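Local coordinates for protein putative aminotransferase (PDB 4ZWV) that probably transfers amino groups as a pyridoxal 5'-phosphate-dependent sugar aminotransferase in the making of the AT2433 aminopentose, at residues Asn180-Phe186 with Gly197-Pro203; Ile126-Thr132 with Val158-His164. All blocks are in the same frame, centred on the assembly; numbering follows the deposited sequence.

Contact 1 (Asn180-Phe186 with Gly197-Pro203); sequences NMCVFSF and GGLLTLP
Cys182 and Thr201 exchange two backbone hydrogen bonds. Thr201 N to Cys182 O is the shorter, at 2.8 Å. Phe184 and Leu199 form the next hydrogen-bonded pair of the antiparallel strands 181-185 and 198-201. They belong to the large mixed sheet of the aminotransferase fold. Beyond the strands, Phe186 N reaches Gly197 O at 2.7 Å, from above the carbonyl plane. Near the other end, a water donates to Asn180 O and accepts from Thr201 OG1. Thr201 OG1 sits between its backbone N and carbonyl carbon (chi1 73°), which also brings it within 3.2 Å of Cys182 CB. Thr201 CG2 meets the edge of the Phe184 ring at CE1. The Phe186 ring meets the facing strand obliquely: CD2 is 3.6 Å from Gly198 N, and CZ meets Leu199 CB. Replacing Phe186 with an alanine would probably leave Gly198 and Leu199 CB without this ring contact and open a gap toward Leu42 of helix 33-46. Val183 and Leu200 lie on the sheet face away from Phe184 and Thr201, toward helix 57-66. The pyridoxal phosphate-binding Ser185 shares that face, and its OG bonds to the phosphate of the modified lysine at position 190 and to Gln187 N. Val183 CG2 touches Leu200 CD1 at 3.8 Å. Met181 CG and SE both lie 3.7 Å from Leu202 CD1.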
loop_
_atom_site.group_PDB
_atom_site.type_symbol
_atom_site.label_atom_id
_atom_site.label_comp_id
_atom_site.label_asym_id
_atom_site.label_seq_id
_atom_site.Cartn_x
_atom_site.Cartn_y
_atom_site.Cartn_z
ATOM N N ASN A 180 2.972 1.508 -23.810
ATOM C CA ASN A 180 3.660 1.680 -22.536
ATOM C C ASN A 180 2.800 1.189 -21.389
ATOM O O ASN A 180 1.567 1.212 -21.477
ATOM C CB ASN A 180 4.002 3.148 -22.258
ATOM C CG ASN A 180 4.694 3.816 -23.409
ATOM O OD1 ASN A 180 5.699 3.315 -23.918
ATOM N ND2 ASN A 180 4.150 4.954 -23.845
HETATM N N MSE A 181 3.447 0.781 -20.306
HETATM C CA MSE A 181 2.732 0.591 -19.053
HETATM C C MSE A 181 2.111 1.901 -18.622
HETATM O O MSE A 181 2.745 2.953 -18.724
HETATM C CB MSE A 181 3.666 0.071 -17.955
HETATM C CG MSE A 181 4.135 -1.356 -18.202
HETATM SE SE MSE A 181 5.011 -2.102 -16.647
HETATM C CE MSE A 181 6.767 -1.354 -16.979
ATOM N N CYS A 182 0.874 1.834 -18.140
ATOM C CA CYS A 182 0.151 3.012 -17.667
ATOM C C CYS A 182 -0.366 2.768 -16.277
ATOM O O CYS A 182 -0.770 1.649 -15.962
ATOM C CB CYS A 182 -1.038 3.334 -18.554
ATOM S SG CYS A 182 -0.565 3.848 -20.189
ATOM N N VAL A 183 -0.362 3.806 -15.453
ATOM C CA VAL A 183 -0.949 3.695 -14.115
ATOM C C VAL A 183 -2.023 4.748 -13.916
ATOM O O VAL A 183 -1.758 5.948 -13.997
ATOM C CB VAL A 183 0.094 3.836 -12.979
ATOM C CG1 VAL A 183 -0.603 3.657 -11.609
ATOM C CG2 VAL A 183 1.226 2.816 -13.153
ATOM N N PHE A 184 -3.246 4.281 -13.688
ATOM C CA PHE A 184 -4.357 5.157 -13.345
ATOM C C PHE A 184 -4.562 5.183 -11.836
ATOM O O PHE A 184 -4.219 4.226 -11.155
ATOM C CB PHE A 184 -5.632 4.684 -14.037
ATOM C CG PHE A 184 -5.567 4.764 -15.534
ATOM C CD1 PHE A 184 -5.100 3.689 -16.281
ATOM C CD2 PHE A 184 -5.962 5.918 -16.190
ATOM C CE1 PHE A 184 -5.040 3.757 -17.673
ATOM C CE2 PHE A 184 -5.906 5.999 -17.585
ATOM C CZ PHE A 184 -5.450 4.918 -18.326
ATOM N N SER A 185 -5.097 6.291 -11.329
ATOM C CA SER A 185 -5.412 6.427 -9.907
ATOM C C SER A 185 -6.907 6.556 -9.686
ATOM O O SER A 185 -7.576 7.325 -10.396
ATOM C CB SER A 185 -4.731 7.653 -9.304
ATOM O OG SER A 185 -5.255 7.898 -7.994
ATOM N N PHE A 186 -7.402 5.829 -8.680
ATOM C CA PHE A 186 -8.796 5.948 -8.259
ATOM C C PHE A 186 -8.872 6.464 -6.822
ATOM O O PHE A 186 -9.799 6.149 -6.066
ATOM C CB PHE A 186 -9.515 4.601 -8.402
ATOM C CG PHE A 186 -9.357 3.972 -9.762
ATOM C CD1 PHE A 186 -9.501 4.730 -10.924
ATOM C CD2 PHE A 186 -9.052 2.627 -9.876
ATOM C CE1 PHE A 186 -9.349 4.137 -12.177
ATOM C CE2 PHE A 186 -8.895 2.038 -11.114
ATOM C CZ PHE A 186 -9.045 2.799 -12.274
ATOM N N GLY A 197 -7.505 3.256 -4.870
ATOM C CA GLY A 197 -7.346 2.203 -5.849
ATOM C C GLY A 197 -6.545 2.718 -7.013
ATOM O O GLY A 197 -6.252 3.908 -7.108
ATOM N N GLY A 198 -6.179 1.807 -7.898
ATOM C CA GLY A 198 -5.512 2.191 -9.127
ATOM C C GLY A 198 -5.576 1.068 -10.127
ATOM O O GLY A 198 -6.126 -0.004 -9.856
ATOM N N LEU A 199 -5.003 1.319 -11.298
ATOM C CA LEU A 199 -5.008 0.328 -12.364
ATOM C C LEU A 199 -3.692 0.405 -13.098
ATOM O O LEU A 199 -3.306 1.476 -13.571
ATOM C CB LEU A 199 -6.170 0.574 -13.338
ATOM C CG LEU A 199 -6.413 -0.558 -14.330
ATOM C CD1 LEU A 199 -7.078 -1.749 -13.633
ATOM C CD2 LEU A 199 -7.280 -0.048 -15.494
ATOM N N LEU A 200 -3.001 -0.723 -13.183
ATOM C CA LEU A 200 -1.809 -0.840 -14.015
ATOM C C LEU A 200 -2.196 -1.533 -15.305
ATOM O O LEU A 200 -2.751 -2.637 -15.272
ATOM C CB LEU A 200 -0.728 -1.631 -13.283
ATOM C CG LEU A 200 0.497 -2.018 -14.106
ATOM C CD1 LEU A 200 1.253 -0.762 -14.569
ATOM C CD2 LEU A 200 1.394 -2.895 -13.247
ATOM N N THR A 201 -1.951 -0.887 -16.439
ATOM C CA THR A 201 -2.221 -1.543 -17.717
ATOM C C THR A 201 -0.897 -1.914 -18.355
ATOM O O THR A 201 0.093 -1.193 -18.203
ATOM C CB THR A 201 -3.057 -0.669 -18.677
ATOM O OG1 THR A 201 -2.259 0.405 -19.195
ATOM C CG2 THR A 201 -4.288 -0.104 -17.980
ATOM N N LEU A 202 -0.887 -3.053 -19.048
ATOM C CA LEU A 202 0.329 -3.594 -19.647
ATOM C C LEU A 202 0.196 -3.696 -21.151
ATOM O O LEU A 202 -0.886 -3.975 -21.668
ATOM C CB LEU A 202 0.664 -4.981 -19.082
ATOM C CG LEU A 202 0.960 -5.137 -17.589
ATOM C CD1 LEU A 202 1.935 -4.082 -17.097
ATOM C CD2 LEU A 202 -0.332 -5.119 -16.759
ATOM N N PRO A 203 1.313 -3.502 -21.862
ATOM C CA PRO A 203 1.311 -3.595 -23.326
ATOM C C PRO A 203 1.521 -5.014 -23.865
ATOM O O PRO A 203 1.410 -5.229 -25.077
ATOM C CB PRO A 203 2.480 -2.690 -23.719
ATOM C CG PRO A 203 3.418 -2.784 -22.568
ATOM C CD PRO A 203 2.547 -2.887 -21.342
HETATM O O HOH W 1 -0.562 -0.418 -21.294
#

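Contact 2 (Ile126-Thr132 with Val158-His164); sequences IIVVHWT and VIEDCAH
His130 and Glu160 meet because both set CG anti to their own carbonyl carbon (chi1 near -60° in each), and Glu160 then runs extended from CB to its carboxylate. His130 NE2 donates to Glu160 OE1 at 2.8 Å. The carboxylate lies at the ring edge, with its own plane turned 81° from the ring. OE1 is met on its anti side, somewhat out of the carboxylate plane. His130 ND1 accepts from Val136 N, and Glu160 OE2 bonds Asn180 ND2, so both groups are held at two points. Such a bond would probably favour a charged carboxylate. Cys162 SG lies at the same ring's edge, 3.6 Å from His130 CD2. The two segments are the parallel strands of a beta-alpha-beta unit, joined through helix 138-152, which packs on Ile126 and Val158. Backbone bonds alternate along the pair, from Ile159 N to Ile126 O through to His130 N on Asp161 O. Val128 CG2 touches both Val158 CG1 and Glu160 CG. On the other face, Val129 CG2 lies beside Asp161 CB at 3.8 Å. Asp161 OD1 takes Ala163 N in an Asx turn, while OD2 bonds Thr87 OG1. A water bridges His130 O, Asp161 O and His164 N. His164, a pyridoxal phosphate-binding residue, accepts Thr132 N on ND1 at 2.9 Å, in its ring plane. Its CE1 lies 3.2 Å from Trp131 CZ3, with the rings inclined at 36°, and Tyr294 stacks on His164.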
loop_
_atom_site.group_PDB
_atom_site.type_symbol
_atom_site.label_atom_id
_atom_site.label_comp_id
_atom_site.label_asym_id
_atom_site.label_seq_id
_atom_site.Cartn_x
_atom_site.Cartn_y
_atom_site.Cartn_z
ATOM N N ILE A 126 11.816 6.023 -17.975
ATOM C CA ILE A 126 11.298 7.379 -18.001
ATOM C C ILE A 126 9.875 7.324 -17.488
ATOM O O ILE A 126 9.118 6.492 -17.952
ATOM C CB ILE A 126 11.320 7.953 -19.431
ATOM C CG1 ILE A 126 12.744 7.928 -20.001
ATOM C CG2 ILE A 126 10.727 9.370 -19.452
ATOM C CD1 ILE A 126 12.762 7.892 -21.526
ATOM N N ILE A 127 9.532 8.143 -16.499
ATOM C CA ILE A 127 8.126 8.257 -16.099
ATOM C C ILE A 127 7.589 9.546 -16.689
ATOM O O ILE A 127 8.155 10.618 -16.467
ATOM C CB ILE A 127 7.935 8.245 -14.567
ATOM C CG1 ILE A 127 8.508 6.941 -13.979
ATOM C CG2 ILE A 127 6.459 8.380 -14.225
ATOM C CD1 ILE A 127 8.280 6.785 -12.465
ATOM N N VAL A 128 6.530 9.446 -17.488
ATOM C CA VAL A 128 5.941 10.652 -18.064
ATOM C C VAL A 128 4.576 10.859 -17.428
ATOM O O VAL A 128 3.813 9.910 -17.248
ATOM C CB VAL A 128 5.833 10.592 -19.602
ATOM C CG1 VAL A 128 7.226 10.442 -20.229
ATOM C CG2 VAL A 128 4.915 9.480 -20.068
ATOM N N VAL A 129 4.298 12.095 -17.038
ATOM C CA VAL A 129 3.065 12.412 -16.330
ATOM C C VAL A 129 2.146 13.243 -17.210
ATOM O O VAL A 129 2.536 14.313 -17.693
ATOM C CB VAL A 129 3.344 13.167 -15.014
ATOM C CG1 VAL A 129 2.033 13.448 -14.279
ATOM C CG2 VAL A 129 4.259 12.344 -14.121
ATOM N N HIS A 130 0.932 12.744 -17.426
ATOM C CA HIS A 130 -0.079 13.494 -18.173
ATOM C C HIS A 130 -0.693 14.515 -17.216
ATOM O O HIS A 130 -1.826 14.375 -16.744
ATOM C CB HIS A 130 -1.128 12.555 -18.756
ATOM C CG HIS A 130 -0.561 11.471 -19.620
ATOM N ND1 HIS A 130 0.058 11.721 -20.828
ATOM C CD2 HIS A 130 -0.538 10.127 -19.455
ATOM C CE1 HIS A 130 0.435 10.575 -21.371
ATOM N NE2 HIS A 130 0.090 9.592 -20.551
ATOM N N TRP A 131 0.097 15.546 -16.930
ATOM C CA TRP A 131 -0.137 16.442 -15.805
ATOM C C TRP A 131 -1.414 17.264 -15.957
ATOM O O TRP A 131 -1.652 17.862 -17.004
ATOM C CB TRP A 131 1.082 17.350 -15.643
ATOM C CG TRP A 131 1.028 18.304 -14.486
ATOM C CD1 TRP A 131 1.075 19.674 -14.549
ATOM C CD2 TRP A 131 0.925 17.967 -13.105
ATOM N NE1 TRP A 131 1.013 20.205 -13.280
ATOM C CE2 TRP A 131 0.919 19.178 -12.377
ATOM C CE3 TRP A 131 0.829 16.760 -12.406
ATOM C CZ2 TRP A 131 0.821 19.210 -10.984
ATOM C CZ3 TRP A 131 0.737 16.794 -11.019
ATOM C CH2 TRP A 131 0.739 18.015 -10.325
ATOM N N THR A 132 -2.224 17.263 -14.894
ATOM C CA THR A 132 -3.558 17.888 -14.822
ATOM C C THR A 132 -4.552 17.313 -15.831
ATOM O O THR A 132 -5.665 17.826 -15.965
ATOM C CB THR A 132 -3.521 19.443 -14.982
ATOM O OG1 THR A 132 -3.283 19.817 -16.344
ATOM C CG2 THR A 132 -2.470 20.057 -14.075
ATOM N N VAL A 158 9.102 3.230 -20.745
ATOM C CA VAL A 158 8.284 4.366 -20.340
ATOM C C VAL A 158 7.146 3.872 -19.464
ATOM O O VAL A 158 6.473 2.893 -19.803
ATOM C CB VAL A 158 7.697 5.114 -21.556
ATOM C CG1 VAL A 158 6.633 6.125 -21.106
ATOM C CG2 VAL A 158 8.794 5.810 -22.311
ATOM N N ILE A 159 6.944 4.541 -18.333
ATOM C CA ILE A 159 5.761 4.334 -17.516
ATOM C C ILE A 159 4.964 5.634 -17.553
ATOM O O ILE A 159 5.508 6.699 -17.262
ATOM C CB ILE A 159 6.112 3.979 -16.070
ATOM C CG1 ILE A 159 6.885 2.657 -16.022
ATOM C CG2 ILE A 159 4.831 3.903 -15.234
ATOM C CD1 ILE A 159 7.661 2.472 -14.706
ATOM N N GLU A 160 3.697 5.552 -17.948
ATOM C CA GLU A 160 2.830 6.723 -18.004
ATOM C C GLU A 160 2.027 6.868 -16.724
ATOM O O GLU A 160 1.251 5.972 -16.369
ATOM C CB GLU A 160 1.855 6.635 -19.184
ATOM C CG GLU A 160 2.509 6.625 -20.563
ATOM C CD GLU A 160 1.484 6.439 -21.671
ATOM O OE1 GLU A 160 0.371 7.009 -21.564
ATOM O OE2 GLU A 160 1.773 5.709 -22.635
ATOM N N ASP A 161 2.215 7.992 -16.039
ATOM C CA ASP A 161 1.431 8.307 -14.845
ATOM C C ASP A 161 0.169 9.008 -15.320
ATOM O O ASP A 161 0.204 10.173 -15.730
ATOM C CB ASP A 161 2.245 9.168 -13.868
ATOM C CG ASP A 161 1.480 9.521 -12.604
ATOM O OD1 ASP A 161 0.246 9.382 -12.570
ATOM O OD2 ASP A 161 2.123 9.943 -11.623
ATOM N N CYS A 162 -0.940 8.274 -15.260
ATOM C CA CYS A 162 -2.224 8.734 -15.770
ATOM C C CYS A 162 -3.176 9.107 -14.649
ATOM O O CYS A 162 -4.385 9.118 -14.858
ATOM C CB CYS A 162 -2.877 7.645 -16.628
ATOM S SG CYS A 162 -1.879 7.075 -18.030
ATOM N N ALA A 163 -2.650 9.390 -13.461
ATOM C CA ALA A 163 -3.505 9.692 -12.309
ATOM C C ALA A 163 -4.537 10.796 -12.551
ATOM O O ALA A 163 -5.653 10.734 -12.021
ATOM C CB ALA A 163 -2.647 10.067 -11.109
ATOM N N HIS A 164 -4.166 11.804 -13.347
ATOM C CA HIS A 164 -5.049 12.942 -13.613
ATOM C C HIS A 164 -5.856 12.772 -14.884
ATOM O O HIS A 164 -6.610 13.673 -15.268
ATOM C CB HIS A 164 -4.242 14.234 -13.755
ATOM C CG HIS A 164 -3.609 14.688 -12.486
ATOM N ND1 HIS A 164 -2.801 15.802 -12.417
ATOM C CD2 HIS A 164 -3.681 14.194 -11.229
ATOM C CE1 HIS A 164 -2.400 15.973 -11.170
ATOM N NE2 HIS A 164 -2.916 15.008 -10.429
HETATM O O HOH W 2 -1.821 12.112 -14.994
#

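Contacts 1 and 2 are neighbours in one sheet, with centres about 10 Å apart. Strands 181-185 and 157-161 lie side by side and join them. Cys162 N and Val183 O, 2.8 Å apart, probably form one backbone bond of this seam. Phe184 CD2 packs on Cys162 CB at 3.6 Å. Both contacts supply the cofactor site: Ser185 comes from contact 1 and His164 from contact 2, their side chains about 7 Å apart at nearest atoms. The side chain of Val183 is about 4 Å from Gly57, another cofactor-binding residue.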